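1,3-alpha-isomaltosidase (Kribbella flavida DSM 17836, PDB 5X3I) hydrolyses the alpha-1,3-glucosidic linkages of the cyclic tetrasaccharide cyclobis-(1->6)-alpha-nigerosyl to release isomaltose, as a retaining-type family 31 glycoside hydrolase with a TIM barrel. Local coordinates at residues 412-417 with 437-442; 442-447 with 481-486; 542-547 with 685-690; 547-552 with 671-676. The protein carries 1 engineered substitution. All coordinates share one frame; numbering follows the deposited sequence.

Contact 1 of 4, residues 412-417 with 437-442; sequences AMVRDG and QALMPD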
loop_
_atom_site.group_PDB
_atom_site.type_symbol
_atom_site.label_atom_id
_atom_site.label_comp_id
_atom_site.label_asym_id
_atom_site.label_seq_id
_atom_site.Cartn_x
_atom_site.Cartn_y
_atom_site.Cartn_z
ATOM N N ALA A 412 -25.429 -11.449 -9.499
ATOM C CA ALA A 412 -24.786 -12.740 -9.677
ATOM C C ALA A 412 -23.794 -13.019 -8.551
ATOM O O ALA A 412 -23.663 -14.148 -8.124
ATOM C CB ALA A 412 -24.085 -12.812 -11.012
ATOM N N MET A 413 -23.093 -11.989 -8.096
ATOM C CA MET A 413 -22.114 -12.158 -7.031
ATOM C C MET A 413 -22.770 -12.690 -5.763
ATOM O O MET A 413 -22.245 -13.590 -5.123
ATOM C CB MET A 413 -21.404 -10.842 -6.725
ATOM C CG MET A 413 -20.350 -10.438 -7.724
ATOM S SD MET A 413 -19.602 -8.862 -7.325
ATOM C CE MET A 413 -18.496 -9.305 -6.001
ATOM N N VAL A 414 -23.920 -12.121 -5.411
ATOM C CA VAL A 414 -24.657 -12.554 -4.229
ATOM C C VAL A 414 -25.248 -13.940 -4.455
ATOM O O VAL A 414 -25.120 -14.809 -3.610
ATOM C CB VAL A 414 -25.790 -11.571 -3.857
ATOM C CG1 VAL A 414 -26.641 -12.130 -2.707
ATOM C CG2 VAL A 414 -25.219 -10.202 -3.500
ATOM N N ARG A 415 -25.881 -14.140 -5.608
ATOM C CA ARG A 415 -26.548 -15.402 -5.915
ATOM C C ARG A 415 -25.576 -16.585 -5.924
ATOM O O ARG A 415 -25.878 -17.639 -5.390
ATOM C CB ARG A 415 -27.266 -15.314 -7.271
ATOM C CG ARG A 415 -28.074 -16.563 -7.646
ATOM C CD ARG A 415 -28.492 -16.593 -9.118
ATOM N NE ARG A 415 -28.674 -15.256 -9.648
ATOM C CZ ARG A 415 -27.938 -14.732 -10.622
ATOM N NH1 ARG A 415 -28.166 -13.499 -11.014
ATOM N NH2 ARG A 415 -26.986 -15.442 -11.204
ATOM N N ASP A 416 -24.427 -16.416 -6.570
ATOM C CA ASP A 416 -23.486 -17.517 -6.748
ATOM C C ASP A 416 -22.350 -17.554 -5.732
ATOM O O ASP A 416 -21.407 -18.319 -5.884
ATOM C CB ASP A 416 -22.939 -17.499 -8.167
ATOM C CG ASP A 416 -24.015 -17.808 -9.190
ATOM O OD1 ASP A 416 -25.079 -18.297 -8.783
ATOM O OD2 ASP A 416 -23.806 -17.564 -10.386
ATOM N N GLY A 417 -22.400 -16.674 -4.742
ATOM C CA GLY A 417 -21.425 -16.716 -3.672
ATOM C C GLY A 417 -20.043 -16.182 -4.016
ATOM O O GLY A 417 -19.052 -16.735 -3.573
ATOM N N GLN A 437 -20.756 1.345 -0.450
ATOM C CA GLN A 437 -21.530 0.117 -0.360
ATOM C C GLN A 437 -21.235 -0.863 -1.490
ATOM O O GLN A 437 -22.039 -1.748 -1.760
ATOM C CB GLN A 437 -23.025 0.440 -0.361
ATOM C CG GLN A 437 -23.429 1.462 0.671
ATOM C CD GLN A 437 -23.531 0.853 2.036
ATOM O OE1 GLN A 437 -24.497 0.153 2.338
ATOM N NE2 GLN A 437 -22.524 1.094 2.872
ATOM N N ALA A 438 -20.075 -0.732 -2.123
ATOM C CA ALA A 438 -19.696 -1.666 -3.177
ATOM C C ALA A 438 -19.367 -3.028 -2.573
ATOM O O ALA A 438 -18.833 -3.097 -1.477
ATOM C CB ALA A 438 -18.510 -1.127 -3.969
ATOM N N LEU A 439 -19.690 -4.105 -3.283
ATOM C CA LEU A 439 -19.290 -5.456 -2.866
ATOM C C LEU A 439 -17.821 -5.726 -3.172
ATOM O O LEU A 439 -17.257 -5.133 -4.083
ATOM C CB LEU A 439 -20.147 -6.517 -3.560
ATOM C CG LEU A 439 -21.641 -6.219 -3.601
ATOM C CD1 LEU A 439 -22.383 -7.319 -4.308
ATOM C CD2 LEU A 439 -22.165 -6.032 -2.185
ATOM N N MET A 440 -17.210 -6.621 -2.409
ATOM C CA MET A 440 -15.852 -7.078 -2.686
ATOM C C MET A 440 -15.893 -8.496 -3.230
ATOM O O MET A 440 -16.443 -9.374 -2.582
ATOM C CB MET A 440 -14.976 -7.040 -1.426
ATOM C CG MET A 440 -14.656 -5.653 -0.868
ATOM S SD MET A 440 -13.685 -5.741 0.667
ATOM C CE MET A 440 -12.055 -6.111 0.030
ATOM N N PRO A 441 -15.303 -8.735 -4.415
ATOM C CA PRO A 441 -15.262 -10.130 -4.864
ATOM C C PRO A 441 -14.397 -10.944 -3.914
ATOM O O PRO A 441 -13.388 -10.442 -3.437
ATOM C CB PRO A 441 -14.633 -10.041 -6.261
ATOM C CG PRO A 441 -13.782 -8.830 -6.205
ATOM C CD PRO A 441 -14.498 -7.852 -5.271
ATOM N N ASP A 442 -14.746 -12.190 -3.658
ATOM C CA ASP A 442 -13.955 -12.895 -2.684
ATOM C C ASP A 442 -12.851 -13.605 -3.439
ATOM O O ASP A 442 -13.009 -14.728 -3.893
ATOM C CB ASP A 442 -14.862 -13.885 -1.939
ATOM C CG ASP A 442 -14.173 -14.615 -0.808
ATOM O OD1 ASP A 442 -12.939 -14.591 -0.697
ATOM O OD2 ASP A 442 -14.904 -15.249 -0.029
#

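Contact 2 of 4, residues 442-447 with 481-486; sequences DLSVQR and LVYADG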
loop_
_atom_site.group_PDB
_atom_site.type_symbol
_atom_site.label_atom_id
_atom_site.label_comp_id
_atom_site.label_asym_id
_atom_site.label_seq_id
_atom_site.Cartn_x
_atom_site.Cartn_y
_atom_site.Cartn_z
ATOM N N ASP A 442 -14.746 -12.190 -3.658
ATOM C CA ASP A 442 -13.955 -12.895 -2.684
ATOM C C ASP A 442 -12.851 -13.605 -3.439
ATOM O O ASP A 442 -13.009 -14.728 -3.893
ATOM C CB ASP A 442 -14.862 -13.885 -1.939
ATOM C CG ASP A 442 -14.173 -14.615 -0.808
ATOM O OD1 ASP A 442 -12.939 -14.591 -0.697
ATOM O OD2 ASP A 442 -14.904 -15.249 -0.029
ATOM N N LEU A 443 -11.669 -13.020 -3.371
ATOM C CA LEU A 443 -10.561 -13.428 -4.224
ATOM C C LEU A 443 -9.714 -14.421 -3.453
ATOM O O LEU A 443 -8.670 -14.851 -3.919
ATOM C CB LEU A 443 -9.744 -12.216 -4.694
ATOM C CG LEU A 443 -10.508 -11.253 -5.621
ATOM C CD1 LEU A 443 -9.713 -10.000 -5.891
ATOM C CD2 LEU A 443 -10.920 -11.931 -6.940
ATOM N N SER A 444 -10.182 -14.770 -2.256
ATOM C CA SER A 444 -9.493 -15.763 -1.442
ATOM C C SER A 444 -9.577 -17.172 -2.023
ATOM O O SER A 444 -8.826 -18.041 -1.612
ATOM C CB SER A 444 -10.046 -15.778 -0.012
ATOM O OG SER A 444 -11.229 -16.546 0.083
ATOM N N VAL A 445 -10.501 -17.410 -2.950
ATOM C CA VAL A 445 -10.616 -18.743 -3.537
ATOM C C VAL A 445 -10.608 -18.728 -5.070
ATOM O O VAL A 445 -11.039 -17.766 -5.707
ATOM C CB VAL A 445 -11.884 -19.480 -3.058
ATOM C CG1 VAL A 445 -11.821 -19.728 -1.550
ATOM C CG2 VAL A 445 -13.118 -18.704 -3.427
ATOM N N GLN A 446 -10.133 -19.825 -5.643
ATOM C CA GLN A 446 -9.854 -19.898 -7.063
ATOM C C GLN A 446 -11.081 -19.649 -7.950
ATOM O O GLN A 446 -10.970 -18.933 -8.944
ATOM C CB GLN A 446 -9.234 -21.254 -7.406
ATOM C CG GLN A 446 -8.683 -21.320 -8.822
ATOM C CD GLN A 446 -7.592 -20.301 -9.077
ATOM O OE1 GLN A 446 -6.566 -20.290 -8.408
ATOM N NE2 GLN A 446 -7.813 -19.439 -10.056
ATOM N N ARG A 447 -12.239 -20.217 -7.591
ATOM C CA ARG A 447 -13.420 -20.108 -8.446
ATOM C C ARG A 447 -13.840 -18.651 -8.633
ATOM O O ARG A 447 -14.277 -18.264 -9.707
ATOM C CB ARG A 447 -14.599 -20.939 -7.908
ATOM C CG ARG A 447 -15.205 -20.482 -6.575
ATOM C CD ARG A 447 -16.374 -21.370 -6.153
ATOM N NE ARG A 447 -17.590 -21.107 -6.917
ATOM C CZ ARG A 447 -18.534 -20.247 -6.554
ATOM N NH1 ARG A 447 -19.599 -20.072 -7.311
ATOM N NH2 ARG A 447 -18.421 -19.564 -5.428
ATOM N N LEU A 481 -15.950 -10.663 9.423
ATOM C CA LEU A 481 -16.205 -10.936 8.000
ATOM C C LEU A 481 -15.865 -12.393 7.677
ATOM O O LEU A 481 -15.051 -12.998 8.351
ATOM C CB LEU A 481 -15.396 -9.997 7.101
ATOM C CG LEU A 481 -15.657 -8.495 7.210
ATOM C CD1 LEU A 481 -14.914 -7.736 6.118
ATOM C CD2 LEU A 481 -17.140 -8.210 7.123
ATOM N N VAL A 482 -16.542 -12.977 6.694
ATOM C CA VAL A 482 -16.297 -14.367 6.332
ATOM C C VAL A 482 -15.851 -14.538 4.877
ATOM O O VAL A 482 -16.540 -14.110 3.953
ATOM C CB VAL A 482 -17.548 -15.227 6.567
ATOM C CG1 VAL A 482 -17.286 -16.681 6.172
ATOM C CG2 VAL A 482 -17.996 -15.127 8.030
ATOM N N TYR A 483 -14.700 -15.183 4.698
ATOM C CA TYR A 483 -14.132 -15.467 3.387
ATOM C C TYR A 483 -14.312 -16.929 3.040
ATOM O O TYR A 483 -14.303 -17.789 3.923
ATOM C CB TYR A 483 -12.646 -15.126 3.335
ATOM C CG TYR A 483 -12.333 -13.657 3.391
ATOM C CD1 TYR A 483 -12.075 -13.037 4.600
ATOM C CD2 TYR A 483 -12.278 -12.890 2.228
ATOM C CE1 TYR A 483 -11.780 -11.699 4.664
ATOM C CE2 TYR A 483 -11.984 -11.546 2.281
ATOM C CZ TYR A 483 -11.732 -10.955 3.507
ATOM O OH TYR A 483 -11.434 -9.629 3.585
ATOM N N ALA A 484 -14.465 -17.207 1.747
ATOM C CA ALA A 484 -14.751 -18.558 1.286
ATOM C C ALA A 484 -13.597 -19.522 1.533
ATOM O O ALA A 484 -13.779 -20.730 1.475
ATOM C CB ALA A 484 -15.110 -18.545 -0.200
ATOM N N ASP A 485 -12.416 -18.996 1.815
ATOM C CA ASP A 485 -11.289 -19.862 2.092
ATOM C C ASP A 485 -11.332 -20.339 3.550
ATOM O O ASP A 485 -10.452 -21.057 3.976
ATOM C CB ASP A 485 -9.958 -19.163 1.794
ATOM C CG ASP A 485 -9.624 -18.055 2.792
ATOM O OD1 ASP A 485 -10.501 -17.632 3.562
ATOM O OD2 ASP A 485 -8.467 -17.595 2.792
ATOM N N GLY A 486 -12.350 -19.906 4.297
ATOM C CA GLY A 486 -12.529 -20.317 5.684
ATOM C C GLY A 486 -11.969 -19.358 6.722
ATOM O O GLY A 486 -12.182 -19.539 7.926
HETATM O O HOH W 1 -6.829 -18.511 0.661
#

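Contact 3 of 4, residues 542-547 with 685-690; sequences QAFRSS and PVLEPG. With SO4 (sulfate ion), chain F; SO4 (sulfate ion), chain E.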
loop_
_atom_site.group_PDB
_atom_site.type_symbol
_atom_site.label_atom_id
_atom_site.label_comp_id
_atom_site.label_asym_id
_atom_site.label_seq_id
_atom_site.Cartn_x
_atom_site.Cartn_y
_atom_site.Cartn_z
ATOM N N GLN A 542 8.889 16.798 1.881
ATOM C CA GLN A 542 8.628 15.832 2.937
ATOM C C GLN A 542 8.119 14.505 2.359
ATOM O O GLN A 542 8.551 13.443 2.772
ATOM C CB GLN A 542 7.627 16.395 3.957
ATOM C CG GLN A 542 7.348 15.436 5.099
ATOM C CD GLN A 542 6.416 16.005 6.159
ATOM O OE1 GLN A 542 5.441 16.683 5.854
ATOM N NE2 GLN A 542 6.718 15.716 7.412
ATOM N N ALA A 543 7.213 14.573 1.396
ATOM C CA ALA A 543 6.701 13.363 0.751
ATOM C C ALA A 543 7.790 12.648 -0.062
ATOM O O ALA A 543 7.836 11.427 -0.103
ATOM C CB ALA A 543 5.519 13.696 -0.127
ATOM N N PHE A 544 8.654 13.429 -0.698
ATOM C CA PHE A 544 9.802 12.919 -1.444
ATOM C C PHE A 544 10.655 12.065 -0.503
ATOM O O PHE A 544 10.931 10.895 -0.781
ATOM C CB PHE A 544 10.579 14.106 -2.041
ATOM C CG PHE A 544 11.747 13.743 -2.951
ATOM C CD1 PHE A 544 12.078 12.434 -3.252
ATOM C CD2 PHE A 544 12.534 14.762 -3.490
ATOM C CE1 PHE A 544 13.163 12.144 -4.079
ATOM C CE2 PHE A 544 13.615 14.477 -4.316
ATOM C CZ PHE A 544 13.926 13.163 -4.610
ATOM N N ARG A 545 11.044 12.641 0.629
ATOM C CA ARG A 545 11.854 11.912 1.596
ATOM C C ARG A 545 11.125 10.677 2.114
ATOM O O ARG A 545 11.706 9.603 2.178
ATOM C CB ARG A 545 12.260 12.822 2.767
ATOM C CG ARG A 545 13.146 13.985 2.349
ATOM C CD ARG A 545 13.671 14.756 3.560
ATOM N NE ARG A 545 12.650 15.596 4.171
ATOM C CZ ARG A 545 12.474 16.879 3.886
ATOM N NH1 ARG A 545 13.256 17.472 3.001
ATOM N NH2 ARG A 545 11.524 17.575 4.500
ATOM N N SER A 546 9.851 10.825 2.468
ATOM C CA SER A 546 9.072 9.685 2.939
ATOM C C SER A 546 9.057 8.574 1.886
ATOM O O SER A 546 9.132 7.386 2.207
ATOM C CB SER A 546 7.640 10.098 3.269
ATOM O OG SER A 546 7.596 10.951 4.399
ATOM N N SER A 547 8.987 8.975 0.625
ATOM C CA SER A 547 8.888 8.006 -0.456
ATOM C C SER A 547 10.174 7.200 -0.624
ATOM O O SER A 547 10.122 5.992 -0.796
ATOM C CB SER A 547 8.511 8.715 -1.751
ATOM O OG SER A 547 7.200 9.245 -1.657
ATOM N N PRO A 685 20.032 10.837 -3.400
ATOM C CA PRO A 685 19.017 11.777 -3.859
ATOM C C PRO A 685 19.182 13.143 -3.225
ATOM O O PRO A 685 19.549 13.215 -2.052
ATOM C CB PRO A 685 17.711 11.130 -3.400
ATOM C CG PRO A 685 18.021 9.688 -3.340
ATOM C CD PRO A 685 19.431 9.598 -2.883
ATOM N N VAL A 686 18.896 14.209 -3.958
ATOM C CA VAL A 686 18.971 15.515 -3.339
ATOM C C VAL A 686 17.580 15.854 -2.826
ATOM O O VAL A 686 16.658 16.126 -3.587
ATOM C CB VAL A 686 19.476 16.574 -4.320
ATOM C CG1 VAL A 686 19.604 17.915 -3.626
ATOM C CG2 VAL A 686 20.807 16.153 -4.885
ATOM N N LEU A 687 17.457 15.804 -1.505
ATOM C CA LEU A 687 16.175 15.866 -0.804
ATOM C C LEU A 687 15.785 17.220 -0.212
ATOM O O LEU A 687 14.827 17.302 0.550
ATOM C CB LEU A 687 16.150 14.795 0.278
ATOM C CG LEU A 687 16.254 13.407 -0.350
ATOM C CD1 LEU A 687 16.399 12.349 0.699
ATOM C CD2 LEU A 687 15.045 13.123 -1.224
ATOM N N GLU A 688 16.574 18.258 -0.471
ATOM C CA GLU A 688 16.251 19.583 0.048
ATOM C C GLU A 688 16.297 20.676 -1.014
ATOM O O GLU A 688 17.138 20.647 -1.904
ATOM C CB GLU A 688 17.203 19.940 1.190
ATOM C CG GLU A 688 16.948 19.157 2.457
ATOM C CD GLU A 688 18.076 19.295 3.453
ATOM O OE1 GLU A 688 18.007 18.649 4.519
ATOM O OE2 GLU A 688 19.033 20.046 3.163
ATOM N N PRO A 689 15.399 21.663 -0.908
ATOM C CA PRO A 689 15.427 22.784 -1.849
ATOM C C PRO A 689 16.603 23.714 -1.572
ATOM O O PRO A 689 16.995 23.853 -0.419
ATOM C CB PRO A 689 14.100 23.493 -1.588
ATOM C CG PRO A 689 13.812 23.211 -0.138
ATOM C CD PRO A 689 14.366 21.831 0.130
ATOM N N GLY A 690 17.158 24.320 -2.615
ATOM C CA GLY A 690 18.208 25.307 -2.457
ATOM C C GLY A 690 19.620 24.765 -2.341
ATOM O O GLY A 690 20.555 25.539 -2.193
HETATM S S SO4 F . 10.831 14.859 7.304
HETATM O O1 SO4 F . 12.115 14.942 7.990
HETATM O O2 SO4 F . 11.016 14.153 6.036
HETATM O O3 SO4 F . 9.881 14.120 8.129
HETATM O O4 SO4 F . 10.319 16.206 7.079
HETATM S S SO4 E . 7.755 20.777 2.092
HETATM O O1 SO4 E . 7.790 20.846 0.630
HETATM O O2 SO4 E . 8.308 19.524 2.578
HETATM O O3 SO4 E . 8.544 21.886 2.611
HETATM O O4 SO4 E . 6.365 20.898 2.515
#

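Contact 4 of 4, residues 547-552 with 671-676; sequences SVTAGL and HPYQYL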
loop_
_atom_site.group_PDB
_atom_site.type_symbol
_atom_site.label_atom_id
_atom_site.label_comp_id
_atom_site.label_asym_id
_atom_site.label_seq_id
_atom_site.Cartn_x
_atom_site.Cartn_y
_atom_site.Cartn_z
ATOM N N SER A 547 8.987 8.975 0.625
ATOM C CA SER A 547 8.888 8.006 -0.456
ATOM C C SER A 547 10.174 7.200 -0.624
ATOM O O SER A 547 10.122 5.992 -0.796
ATOM C CB SER A 547 8.511 8.715 -1.751
ATOM O OG SER A 547 7.200 9.245 -1.657
ATOM N N VAL A 548 11.325 7.860 -0.554
ATOM C CA VAL A 548 12.600 7.147 -0.564
ATOM C C VAL A 548 12.658 6.101 0.561
ATOM O O VAL A 548 13.093 4.975 0.350
ATOM C CB VAL A 548 13.791 8.114 -0.431
ATOM C CG1 VAL A 548 15.086 7.346 -0.232
ATOM C CG2 VAL A 548 13.875 9.022 -1.655
ATOM N N THR A 549 12.189 6.481 1.748
ATOM C CA THR A 549 12.200 5.580 2.904
ATOM C C THR A 549 11.281 4.393 2.678
ATOM O O THR A 549 11.608 3.268 3.040
ATOM C CB THR A 549 11.779 6.316 4.191
ATOM O OG1 THR A 549 12.645 7.434 4.391
ATOM C CG2 THR A 549 11.862 5.381 5.405
ATOM N N ALA A 550 10.139 4.659 2.054
ATOM C CA ALA A 550 9.184 3.619 1.703
ATOM C C ALA A 550 9.834 2.564 0.803
ATOM O O ALA A 550 9.742 1.378 1.072
ATOM C CB ALA A 550 7.966 4.232 1.020
ATOM N N GLY A 551 10.495 3.017 -0.260
ATOM C CA GLY A 551 11.220 2.121 -1.151
ATOM C C GLY A 551 12.273 1.282 -0.449
ATOM O O GLY A 551 12.338 0.078 -0.642
ATOM N N LEU A 552 13.087 1.925 0.382
ATOM C CA LEU A 552 14.159 1.235 1.109
ATOM C C LEU A 552 13.646 0.176 2.081
ATOM O O LEU A 552 14.176 -0.929 2.146
ATOM C CB LEU A 552 15.007 2.250 1.860
ATOM C CG LEU A 552 15.786 3.149 0.916
ATOM C CD1 LEU A 552 16.385 4.316 1.644
ATOM C CD2 LEU A 552 16.854 2.314 0.228
ATOM N N HIS A 671 23.208 8.348 7.263
ATOM C CA HIS A 671 22.812 8.683 5.896
ATOM C C HIS A 671 21.745 7.720 5.381
ATOM O O HIS A 671 21.999 6.949 4.463
ATOM C CB HIS A 671 24.033 8.665 4.981
ATOM C CG HIS A 671 25.201 9.401 5.549
ATOM N ND1 HIS A 671 25.350 10.762 5.424
ATOM C CD2 HIS A 671 26.251 8.972 6.285
ATOM C CE1 HIS A 671 26.452 11.140 6.043
ATOM N NE2 HIS A 671 27.017 10.073 6.574
ATOM N N PRO A 672 20.554 7.762 5.994
ATOM C CA PRO A 672 19.487 6.788 5.767
ATOM C C PRO A 672 18.840 6.873 4.381
ATOM O O PRO A 672 18.132 5.951 4.007
ATOM C CB PRO A 672 18.472 7.131 6.863
ATOM C CG PRO A 672 18.649 8.587 7.065
ATOM C CD PRO A 672 20.123 8.837 6.908
ATOM N N TYR A 673 19.039 7.970 3.662
ATOM C CA TYR A 673 18.431 8.136 2.343
ATOM C C TYR A 673 19.310 7.659 1.177
ATOM O O TYR A 673 18.856 7.625 0.028
ATOM C CB TYR A 673 18.041 9.591 2.140
ATOM C CG TYR A 673 16.982 10.056 3.114
ATOM C CD1 TYR A 673 15.656 9.668 2.966
ATOM C CD2 TYR A 673 17.306 10.882 4.180
ATOM C CE1 TYR A 673 14.688 10.094 3.846
ATOM C CE2 TYR A 673 16.346 11.311 5.072
ATOM C CZ TYR A 673 15.037 10.914 4.905
ATOM O OH TYR A 673 14.076 11.341 5.793
ATOM N N GLN A 674 20.556 7.301 1.481
ATOM C CA GLN A 674 21.475 6.719 0.508
ATOM C C GLN A 674 21.175 5.259 0.274
ATOM O O GLN A 674 20.704 4.571 1.168
ATOM C CB GLN A 674 22.930 6.834 0.970
ATOM C CG GLN A 674 23.460 8.222 1.054
ATOM C CD GLN A 674 24.928 8.253 1.409
ATOM O OE1 GLN A 674 25.513 9.321 1.524
ATOM N NE2 GLN A 674 25.527 7.086 1.576
ATOM N N TYR A 675 21.468 4.778 -0.922
ATOM C CA TYR A 675 21.314 3.362 -1.206
ATOM C C TYR A 675 22.148 2.928 -2.392
ATOM O O TYR A 675 22.561 3.744 -3.210
ATOM C CB TYR A 675 19.843 3.020 -1.456
ATOM C CG TYR A 675 19.225 3.770 -2.608
ATOM C CD1 TYR A 675 18.703 5.043 -2.431
ATOM C CD2 TYR A 675 19.153 3.200 -3.878
ATOM C CE1 TYR A 675 18.135 5.729 -3.475
ATOM C CE2 TYR A 675 18.583 3.875 -4.925
ATOM C CZ TYR A 675 18.084 5.139 -4.726
ATOM O OH TYR A 675 17.526 5.819 -5.772
ATOM N N LEU A 676 22.377 1.630 -2.486
ATOM C CA LEU A 676 22.991 1.053 -3.660
ATOM C C LEU A 676 21.879 0.608 -4.604
ATOM O O LEU A 676 20.927 -0.040 -4.169
ATOM C CB LEU A 676 23.883 -0.129 -3.290
ATOM C CG LEU A 676 25.097 0.201 -2.421
ATOM C CD1 LEU A 676 25.658 -1.065 -1.821
ATOM C CD2 LEU A 676 26.154 0.910 -3.248
HETATM O O HOH W 2 15.109 6.561 5.151
HETATM O O HOH W 3 11.531 9.535 6.048
#

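Contact 1 of 4, residues 412-417 with 437-442
An apolar contact, made by M413 and V414 on one side and L439 and P441 on the other, joins the C-terminal end of helix 404-415 to the extended loop that leads to helix 446-454 in the TIM-barrel domain. M413 carries most of it through a single atom. Its chain runs straight through CG and SD (chi2 178°) and then bends at the last torsion (chi3 77°), which lays the terminal methyl against the loop backbone. There CE sits 3.5 Å from P441 CA and 3.9 Å from M440 C, touching the peptide link between these two residues. The same methyl reaches P441 CB at 3.9 Å and L439 CB at 4.1 Å, a thioether end flanked by two side-chain roots and the chain between them. V414 adds a lighter touch one residue on: its CG2 branch meets L439 CD1 at 4.1 Å, and the two side chains cross at about a right angle. No hydrogen bond links the segments, and the loop takes its backbone bonds elsewhere, L439 with Q397, M440 with V420 and D442 with H418. M440 points its CB away from the helix; its side chain is about 8 Å from that of E474, an active-site residue by similarity. W451 and W452 of helix 446-454 close round M413, and W452 also touches P441, which places the methionine between the loop and helix 446-454.

Contact 2 of 4, residues 442-447 with 481-486
D442, just ahead of helix 446-454, binds the turn 483-486 by a short amide bond, S444 adds a weak one, and V445 closes over the turn with a small apolar patch. The tight part centres on the D442 carboxylate. Its OD2 accepts the amide of A484 on the syn lone pair (2.7 Å, N-H...O angle 157°), while OD1 takes two bonds from S444, the hydroxyl OG at 2.7 Å and the backbone N at 3.2 Å, both from the same face of the carboxylate. With CG anti to the backbone N (chi1 -175°), the group extends toward the turn, and OD1 also lies in plane at the edge of the Y483 ring, 3.4 Å from CD2. An alanine at D442 would probably leave the amide of A484 and the hydroxyl of S444 without their acceptor and let the turn drift from the helix start. S444 OG in turn receives a weak bond from the amide of D485, and V445 CG1 packs 3.7 Å from A484 CB. The looser, solvent side is marked by a water between S444 O and D485 OD2, at 2.8 Å from the latter, which also has R487 as a salt-bridge partner. The Y483 hydroxyl bonds to N493. The arrangement is an Asx turn leading into the helix, whose aspartate also holds a type I beta turn in a loop following barrel strand 467-470.

Contact 3 of 4, residues 542-547 with 685-690
Helix 541-556 runs past an irregular stretch of the C-terminal domain, its backbone nearest at R545 and L687, whose CA atoms are 6.3 Å apart. L687 fits between two side chains of the helix. Its CD2 methyl stands over the centre of the F544 ring, 3.4 Å from the centroid and 5° off the ring normal, a CH-pi contact almost exactly on that normal. With chi1 anti carrying the F544 ring toward the loop, it is chi2, near zero (1°), that turns its face to the methyl. V686 O approaches the same ring obliquely, 3.5 Å from CE2, and W564 also meets this ring at a shallow angle between planes. On the other flank, R545 CG lies against L687 CB at 3.7 Å. A bend at chi3 brings the edge of the guanidinium to L687 O on one side and to the chain F sulfate on another. NH1 gives a weak, bent bond to L687 O at 2.9 Å. NE donates almost straight to O2 of the chain F sulfate (2.9 Å, 171°), and NH2 reaches O4 of the same ion at 3.2 Å. A second sulfate, chain E, is held by the amide of Q542. A leucine in place of R545 would probably leave L687 O without this donor and the chain F sulfate without two of its N-H partners. The interface therefore combines apolar contact at F544 and L687 with a guanidinium at R545; the sulfates, probably from the crystallisation liquor, are consistent with a site at this end of the helix that can accept an anion.

Contact 4 of 4, residues 547-552 with 671-676
V548, T549 and L552 on one side of helix 541-556 meet a type I beta turn, 671-674, and the strand start that follows it, joining a TIM-barrel helix to the C-terminal beta domain. V548 comes first. Its CG1 branch, anti to the backbone N (chi1 171°), lies in plane at the edge of the Y673 ring, 4.0 Å from CD1, and is 3.8 Å from Y673 O. T549 follows, its hydroxyl turned toward the same ring at an oblique approach, with OG1 3.4 Å from Y673 CE1. This oxygen also bonds R545 O within the helix and two waters: one, 2.7 Å from OG1, donates to P672 O, and the other, 2.9 Å from OG1, is bonded to Y673 OH. The turn and the helix are thus bridged by solvent beside the ring, where no direct hydrogen bond crosses. One helical turn beyond V548, L552 divides its two methyls between the parts of the opposing segment. CD1 is directed to the turn, 3.4 Å from P672 O, while the whole side chain crosses that of Y675 at about a right angle. M655 of strand 655-656 touches both L552 and Y675; the backbone of Y675 pairs with I683 and that of L676 with R656. The Y675 hydroxyl is bonded to F588 O, which fixes the far end of the ring; at its near end, L552 CD2 packs against Y675 CB at 3.5 Å.

How the contacts relate
Contacts 1 and 2 lie within the TIM-barrel domain and share D442, so the loop that packs on helix 404-415 passes directly into the polar start of helix 446-454; R447 probably donates to D416 O, just past the end of helix 404-415. Contacts 3 and 4 lie across the chain's centre from them, and join helix 541-556 to the C-terminal domain. They meet where Y673 packs against L687 and P685. Contacts 1, 3 and 4 are mainly buried, contact 2 only partly. Their chemistry differs accordingly: contact 1 has no hydrogen bond and rests on apolar side chains against the loop backbone, contact 2 rests on carboxylate bonds, contact 3 mixes a CH-pi contact with arginine, and contact 4 is apolar with water bridges.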